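Local coordinates for structure-specific endonuclease subunit SLX1 (Candida glabrata, PDB 4XLG), which probably acts as the catalytic subunit of the SLX1-SLX4 endonuclease, which nicks duplex DNA close to junctions with single-stranded DNA in branched substrates during repair and recombination, at residues 127-138 with 158-169. The protein carries 1 engineered substitution. Sequence-based numbering, arbitrary orientation.
Sequences DLTLHFFNQKVE and NYTVSLSQDALT
His131 reaches across to two serines of the neighbouring strand and is held by both ring nitrogens. Its ND1 lies 2.9 Å from Ser162 OG and its NE2 2.8 Å from Ser164 OG. Both are hydrogen bonds, and both hydroxyls sit at the ring edge, in its plane. With CG anti to the backbone N (chi1 -180°), the imidazole lies over the second strand, and the two bonds fix its rotation. Ser164 OG also touches CD1 of Phe133, whose ring face lies against His131 CD2.

The backbones that carry these side chains, strands 129-132 and 160-164, run parallel, with backbone bonds from Thr160 N to Leu128 O through Ser164 N to Phe132 O. On the face away from His131, the Phe132 ring receives Val161 CG1 at its edge, 3.9 Å from CE2. Leu163 CD1 packs 3.7 Å from Phe132 CB, and Glu138 CA lies over one face of the ring. At the start of the pairing, Asn158 ND2 donates to Asp127 OD1 at 2.9 Å, the carboxylate and amide planes turned 69° apart.

A type II turn from Ser164 to Ala167 interrupts the second strand. Pairing then resumes, with Gln135 N bonded to Leu168 O at 2.8 Å. Asn134 N-caps helix 135-143: its OD1 takes Val137 N at 3.0 Å and, weakly, Lys136 N. Its ND2 meets Thr169 O at 3.1 Å, on a lone pair, and also bonds to Glu61.

Strand 160-168 forms one edge, within the chain, of the mixed sheet that also holds strands 12-18, 25-30 and 60-67 of the GIY-YIG domain. Strand 129-132 lies between strands 160-168 and 60-67, parallel to the first and antiparallel to the second. Helix 107-118 packs on Leu130, while helix 176-213 packs against His131 and Phe133 on the opposite face.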
ATOM      1  N   ASP B 127      -3.522  -2.652   3.974  1.00 26.37           N
ATOM      2  CA  ASP B 127      -2.743  -2.882   5.230  1.00 27.55           C
ATOM      3  C   ASP B 127      -1.454  -2.054   5.230  1.00 28.15           C
ATOM      4  O   ASP B 127      -0.328  -2.582   5.415  1.00 28.95           O
ATOM      5  CB  ASP B 127      -2.379  -4.368   5.418  1.00 29.38           C
ATOM      6  CG  ASP B 127      -3.602  -5.239   5.703  1.00 38.00           C
ATOM      7  OD1 ASP B 127      -4.593  -4.744   6.302  1.00 42.87           O
ATOM      8  OD2 ASP B 127      -3.592  -6.410   5.277  1.00 37.29           O
ATOM      9  N   LEU B 128      -1.614  -0.740   5.031  1.00 23.57           N
ATOM     10  CA  LEU B 128      -0.478   0.174   4.909  1.00 23.69           C
ATOM     11  C   LEU B 128       0.300   0.301   6.206  1.00 23.57           C
ATOM     12  O   LEU B 128      -0.181  -0.058   7.293  1.00 26.54           O
ATOM     13  CB  LEU B 128      -0.979   1.566   4.461  1.00 24.01           C
ATOM     14  CG  LEU B 128      -1.713   1.474   3.090  1.00 25.29           C
ATOM     15  CD1 LEU B 128      -2.447   2.762   2.842  1.00 25.49           C
ATOM     16  CD2 LEU B 128      -0.628   1.208   1.955  1.00 22.24           C
ATOM     17  N   THR B 129       1.511   0.842   6.082  1.00 23.35           N
ATOM     18  CA  THR B 129       2.312   1.125   7.260  1.00 23.76           C
ATOM     19  C   THR B 129       2.500   2.626   7.377  1.00 23.88           C
ATOM     20  O   THR B 129       2.949   3.267   6.412  1.00 23.84           O
ATOM     21  CB  THR B 129       3.700   0.429   7.183  1.00 28.27           C
ATOM     22  OG1 THR B 129       3.492  -0.999   7.256  1.00 27.69           O
ATOM     23  CG2 THR B 129       4.658   0.878   8.356  1.00 28.31           C
ATOM     24  N   LEU B 130       2.186   3.172   8.555  1.00 22.02           N
ATOM     25  CA  LEU B 130       2.427   4.594   8.833  1.00 22.63           C
ATOM     26  C   LEU B 130       3.723   4.670   9.682  1.00 23.66           C
ATOM     27  O   LEU B 130       3.760   4.169  10.804  1.00 26.71           O
ATOM     28  CB  LEU B 130       1.220   5.192   9.596  1.00 24.60           C
ATOM     29  CG  LEU B 130       1.478   6.546  10.279  1.00 25.65           C
ATOM     30  CD1 LEU B 130       1.884   7.607   9.240  1.00 25.38           C
ATOM     31  CD2 LEU B 130       0.175   6.892  11.036  1.00 26.81           C
ATOM     32  N   HIS B 131       4.758   5.312   9.145  1.00 20.94           N
ATOM     33  CA  HIS B 131       6.051   5.349   9.834  1.00 22.30           C
ATOM     34  C   HIS B 131       6.403   6.796  10.189  1.00 23.98           C
ATOM     35  O   HIS B 131       6.400   7.656   9.281  1.00 22.11           O
ATOM     36  CB  HIS B 131       7.178   4.822   8.935  1.00 20.51           C
ATOM     37  CG  HIS B 131       8.511   4.854   9.630  1.00 24.02           C
ATOM     38  ND1 HIS B 131       8.925   3.861  10.497  1.00 27.15           N
ATOM     39  CD2 HIS B 131       9.478   5.817   9.671  1.00 21.24           C
ATOM     40  CE1 HIS B 131      10.090   4.193  11.028  1.00 28.39           C
ATOM     41  NE2 HIS B 131      10.457   5.366  10.526  1.00 24.06           N
ATOM     42  N   PHE B 132       6.746   7.044  11.459  1.00 23.14           N
ATOM     43  CA  PHE B 132       7.230   8.378  11.887  1.00 22.99           C
ATOM     44  C   PHE B 132       8.739   8.445  12.057  1.00 24.70           C
ATOM     45  O   PHE B 132       9.346   7.540  12.636  1.00 24.37           O
ATOM     46  CB  PHE B 132       6.574   8.766  13.243  1.00 23.33           C
ATOM     47  CG  PHE B 132       5.114   8.980  13.101  1.00 23.16           C
ATOM     48  CD1 PHE B 132       4.648  10.216  12.628  1.00 23.84           C
ATOM     49  CD2 PHE B 132       4.204   7.971  13.389  1.00 23.78           C
ATOM     50  CE1 PHE B 132       3.268  10.458  12.452  1.00 27.05           C
ATOM     51  CE2 PHE B 132       2.797   8.199  13.266  1.00 26.13           C
ATOM     52  CZ  PHE B 132       2.324   9.440  12.776  1.00 25.38           C
ATOM     53  N   PHE B 133       9.338   9.513  11.542  1.00 22.61           N
ATOM     54  CA  PHE B 133      10.759   9.762  11.724  1.00 21.91           C
ATOM     55  C   PHE B 133      10.989  10.750  12.837  1.00 22.47           C
ATOM     56  O   PHE B 133      12.142  11.038  13.233  1.00 23.56           O
ATOM     57  CB  PHE B 133      11.355  10.337  10.455  1.00 19.18           C
ATOM     58  CG  PHE B 133      11.229   9.416   9.271  1.00 19.73           C
ATOM     59  CD1 PHE B 133      12.088   8.285   9.174  1.00 21.21           C
ATOM     60  CD2 PHE B 133      10.269   9.663   8.273  1.00 20.56           C
ATOM     61  CE1 PHE B 133      11.993   7.432   8.057  1.00 22.08           C
ATOM     62  CE2 PHE B 133      10.163   8.813   7.131  1.00 21.37           C
ATOM     63  CZ  PHE B 133      11.037   7.694   7.024  1.00 19.91           C
ATOM     64  N   ASN B 134       9.887  11.311  13.313  1.00 23.02           N
ATOM     65  CA  ASN B 134       9.968  12.313  14.395  1.00 23.13           C
ATOM     66  C   ASN B 134       8.972  11.927  15.469  1.00 23.54           C
ATOM     67  O   ASN B 134       7.778  11.736  15.177  1.00 24.44           O
ATOM     68  CB  ASN B 134       9.673  13.743  13.868  1.00 26.74           C
ATOM     69  CG  ASN B 134       9.856  14.817  14.964  1.00 24.23           C
ATOM     70  OD1 ASN B 134       9.075  14.874  15.919  1.00 26.64           O
ATOM     71  ND2 ASN B 134      10.920  15.645  14.842  1.00 25.56           N
ATOM     72  N   GLN B 135       9.452  11.763  16.693  1.00 23.84           N
ATOM     73  CA  GLN B 135       8.622  11.283  17.796  0.51 27.29           C
ATOM     74  C   GLN B 135       7.605  12.329  18.274  1.00 28.49           C
ATOM     75  O   GLN B 135       6.523  11.969  18.749  1.00 28.70           O
ATOM     76  CB  GLN B 135       9.507  10.850  18.978  0.51 31.29           C
ATOM     77  CG  GLN B 135       8.739  10.401  20.238  0.51 35.96           C
ATOM     78  CD  GLN B 135       8.473  11.535  21.221  0.51 40.79           C
ATOM     79  OE1 GLN B 135       9.277  12.457  21.362  0.51 43.57           O
ATOM     80  NE2 GLN B 135       7.333  11.469  21.904  0.51 44.36           N
ATOM     81  N   LYS B 136       7.971  13.624  18.219  1.00 27.74           N
ATOM     82  CA  LYS B 136       6.995  14.642  18.598  1.00 30.32           C
ATOM     83  C   LYS B 136       5.827  14.658  17.609  1.00 27.73           C
ATOM     84  O   LYS B 136       4.664  14.880  18.025  1.00 29.41           O
ATOM     85  CB  LYS B 136       7.625  16.044  18.705  1.00 32.38           C
ATOM     86  CG  LYS B 136       8.580  16.138  19.878  1.00 34.14           C
ATOM     87  CD  LYS B 136       7.807  16.113  21.213  1.00 43.84           C
ATOM     88  CE  LYS B 136       8.743  16.036  22.406  1.00 55.22           C
ATOM     89  NZ  LYS B 136       7.985  16.069  23.724  1.00 57.23           N
ATOM     90  N   VAL B 137       6.110  14.411  16.333  1.00 26.32           N
ATOM     91  CA  VAL B 137       5.047  14.332  15.334  1.00 26.63           C
ATOM     92  C   VAL B 137       4.194  13.080  15.604  1.00 27.65           C
ATOM     93  O   VAL B 137       2.941  13.123  15.560  1.00 27.49           O
ATOM     94  CB  VAL B 137       5.632  14.304  13.893  1.00 27.90           C
ATOM     95  CG1 VAL B 137       4.521  13.985  12.846  1.00 25.69           C
ATOM     96  CG2 VAL B 137       6.311  15.688  13.573  1.00 24.32           C
ATOM     97  N   GLU B 138       4.861  11.958  15.875  1.00 26.91           N
ATOM     98  CA  GLU B 138       4.122  10.729  16.252  1.00 29.64           C
ATOM     99  C   GLU B 138       3.178  10.959  17.474  1.00 33.49           C
ATOM    100  O   GLU B 138       2.038  10.442  17.520  1.00 31.14           O
ATOM    101  CB  GLU B 138       5.124   9.585  16.562  1.00 26.94           C
ATOM    102  CG  GLU B 138       4.446   8.259  16.906  1.00 32.34           C
ATOM    103  CD  GLU B 138       4.492   7.912  18.384  1.00 52.42           C
ATOM    104  OE1 GLU B 138       5.209   8.582  19.162  1.00 56.78           O
ATOM    105  OE2 GLU B 138       3.787   6.960  18.773  1.00 59.96           O
ATOM    106  N   ASN B 158      -5.926  -2.445  11.319  1.00 44.80           N
ATOM    107  CA  ASN B 158      -5.237  -3.333  10.360  1.00 49.42           C
ATOM    108  C   ASN B 158      -3.949  -2.704   9.751  1.00 46.63           C
ATOM    109  O   ASN B 158      -3.048  -3.422   9.248  1.00 47.49           O
ATOM    110  CB  ASN B 158      -6.177  -3.719   9.229  1.00 52.37           C
ATOM    111  CG  ASN B 158      -6.585  -2.517   8.406  1.00 55.48           C
ATOM    112  OD1 ASN B 158      -7.054  -1.500   8.953  1.00 59.49           O
ATOM    113  ND2 ASN B 158      -6.360  -2.592   7.104  1.00 50.95           N
ATOM    114  N   TYR B 159      -3.877  -1.375   9.769  1.00 35.29           N
ATOM    115  CA  TYR B 159      -2.638  -0.717   9.349  1.00 34.19           C
ATOM    116  C   TYR B 159      -1.610  -0.851  10.486  1.00 34.39           C
ATOM    117  O   TYR B 159      -1.974  -1.192  11.607  1.00 38.48           O
ATOM    118  CB  TYR B 159      -2.880   0.753   8.968  1.00 30.79           C
ATOM    119  CG  TYR B 159      -3.453   1.595  10.077  1.00 32.32           C
ATOM    120  CD1 TYR B 159      -4.837   1.794  10.168  1.00 37.36           C
ATOM    121  CD2 TYR B 159      -2.626   2.207  11.014  1.00 37.90           C
ATOM    122  CE1 TYR B 159      -5.375   2.566  11.195  1.00 41.96           C
ATOM    123  CE2 TYR B 159      -3.159   2.988  12.032  1.00 42.34           C
ATOM    124  CZ  TYR B 159      -4.529   3.152  12.119  1.00 46.14           C
ATOM    125  OH  TYR B 159      -5.060   3.921  13.129  1.00 50.62           O
ATOM    126  N   THR B 160      -0.328  -0.680  10.164  1.00 30.29           N
ATOM    127  CA  THR B 160       0.786  -0.775  11.112  1.00 32.83           C
ATOM    128  C   THR B 160       1.322   0.636  11.386  1.00 29.67           C
ATOM    129  O   THR B 160       1.348   1.468  10.476  1.00 29.42           O
ATOM    130  CB  THR B 160       1.920  -1.672  10.533  1.00 28.63           C
ATOM    131  OG1 THR B 160       1.385  -2.967  10.366  1.00 35.43           O
ATOM    132  CG2 THR B 160       3.151  -1.776  11.487  1.00 40.61           C
ATOM    133  N   VAL B 161       1.714   0.904  12.633  1.00 29.55           N
ATOM    134  CA  VAL B 161       2.362   2.201  12.965  1.00 30.36           C
ATOM    135  C   VAL B 161       3.752   1.923  13.515  1.00 32.25           C
ATOM    136  O   VAL B 161       3.908   1.045  14.392  1.00 33.97           O
ATOM    137  CB  VAL B 161       1.531   3.039  13.995  1.00 33.10           C
ATOM    138  CG1 VAL B 161       2.203   4.411  14.167  1.00 29.65           C
ATOM    139  CG2 VAL B 161       0.137   3.233  13.440  1.00 34.38           C
ATOM    140  N   SER B 162       4.764   2.640  13.017  1.00 27.34           N
ATOM    141  CA  SER B 162       6.113   2.420  13.517  1.00 27.28           C
ATOM    142  C   SER B 162       6.795   3.768  13.734  1.00 26.14           C
ATOM    143  O   SER B 162       6.351   4.799  13.213  1.00 24.40           O
ATOM    144  CB  SER B 162       6.929   1.517  12.571  1.00 30.11           C
ATOM    145  OG  SER B 162       6.888   2.002  11.234  1.00 32.21           O
ATOM    146  N   LEU B 163       7.871   3.720  14.518  1.00 26.95           N
ATOM    147  CA  LEU B 163       8.616   4.938  14.886  1.00 26.96           C
ATOM    148  C   LEU B 163      10.094   4.612  14.793  1.00 26.26           C
ATOM    149  O   LEU B 163      10.541   3.567  15.327  1.00 27.13           O
ATOM    150  CB  LEU B 163       8.256   5.396  16.318  1.00 27.84           C
ATOM    151  CG  LEU B 163       9.099   6.566  16.868  1.00 28.66           C
ATOM    152  CD1 LEU B 163       8.722   7.871  16.172  1.00 27.64           C
ATOM    153  CD2 LEU B 163       8.863   6.688  18.424  1.00 32.72           C
ATOM    154  N   SER B 164      10.847   5.462  14.108  1.00 26.97           N
ATOM    155  CA  SER B 164      12.276   5.204  13.941  1.00 28.04           C
ATOM    156  C   SER B 164      12.996   5.034  15.256  1.00 30.56           C
ATOM    157  O   SER B 164      12.755   5.778  16.189  1.00 29.30           O
ATOM    158  CB  SER B 164      12.940   6.358  13.188  1.00 28.35           C
ATOM    159  OG  SER B 164      12.747   6.249  11.800  1.00 28.16           O
ATOM    160  N   GLN B 165      13.891   4.060  15.316  1.00 29.27           N
ATOM    161  CA  GLN B 165      14.855   4.052  16.402  1.00 34.06           C
ATOM    162  C   GLN B 165      15.633   5.373  16.278  1.00 34.09           C
ATOM    163  O   GLN B 165      16.019   5.770  15.163  1.00 31.44           O
ATOM    164  CB  GLN B 165      15.779   2.846  16.287  1.00 40.44           C
ATOM    165  CG  GLN B 165      16.848   2.808  17.356  1.00 51.41           C
ATOM    166  CD  GLN B 165      17.378   1.405  17.512  1.00 68.70           C
ATOM    167  OE1 GLN B 165      17.770   0.773  16.527  1.00 74.32           O
ATOM    168  NE2 GLN B 165      17.345   0.882  18.737  1.00 75.47           N
ATOM    169  N   ASP B 166      15.864   6.051  17.393  1.00 35.06           N
ATOM    170  CA  ASP B 166      16.569   7.350  17.369  1.00 35.79           C
ATOM    171  C   ASP B 166      15.827   8.435  16.566  1.00 29.14           C
ATOM    172  O   ASP B 166      16.443   9.349  16.032  1.00 26.74           O
ATOM    173  CB  ASP B 166      17.986   7.197  16.796  1.00 37.78           C
ATOM    174  CG  ASP B 166      18.819   6.191  17.556  1.00 49.92           C
ATOM    175  OD1 ASP B 166      18.719   6.116  18.809  1.00 49.44           O
ATOM    176  OD2 ASP B 166      19.564   5.463  16.862  1.00 53.43           O
ATOM    177  N   ALA B 167      14.500   8.328  16.483  1.00 28.53           N
ATOM    178  CA  ALA B 167      13.663   9.402  15.915  1.00 26.50           C
ATOM    179  C   ALA B 167      14.018  10.742  16.550  1.00 26.12           C
ATOM    180  O   ALA B 167      14.323  10.822  17.769  1.00 26.91           O
ATOM    181  CB  ALA B 167      12.162   9.107  16.149  1.00 25.03           C
ATOM    182  N   LEU B 168      13.966  11.792  15.750  1.00 25.35           N
ATOM    183  CA  LEU B 168      14.154  13.142  16.286  1.00 28.50           C
ATOM    184  C   LEU B 168      12.986  13.527  17.200  1.00 31.36           C
ATOM    185  O   LEU B 168      11.894  13.010  17.098  1.00 27.88           O
ATOM    186  CB  LEU B 168      14.279  14.160  15.143  1.00 25.45           C
ATOM    187  CG  LEU B 168      15.502  13.859  14.272  1.00 28.64           C
ATOM    188  CD1 LEU B 168      15.773  15.034  13.348  1.00 25.70           C
ATOM    189  CD2 LEU B 168      16.741  13.463  15.184  1.00 32.75           C
ATOM    190  N   THR B 169      13.222  14.489  18.068  1.00 30.30           N
ATOM    191  CA  THR B 169      12.164  14.952  18.940  1.00 33.34           C
ATOM    192  C   THR B 169      11.914  16.446  18.714  1.00 31.13           C
ATOM    193  O   THR B 169      11.560  16.849  17.606  1.00 30.28           O
ATOM    194  CB  THR B 169      12.500  14.645  20.421  1.00 37.45           C
ATOM    195  OG1 THR B 169      13.789  15.181  20.768  1.00 37.90           O
ATOM    196  CG2 THR B 169      12.523  13.108  20.625  1.00 40.09           C
TER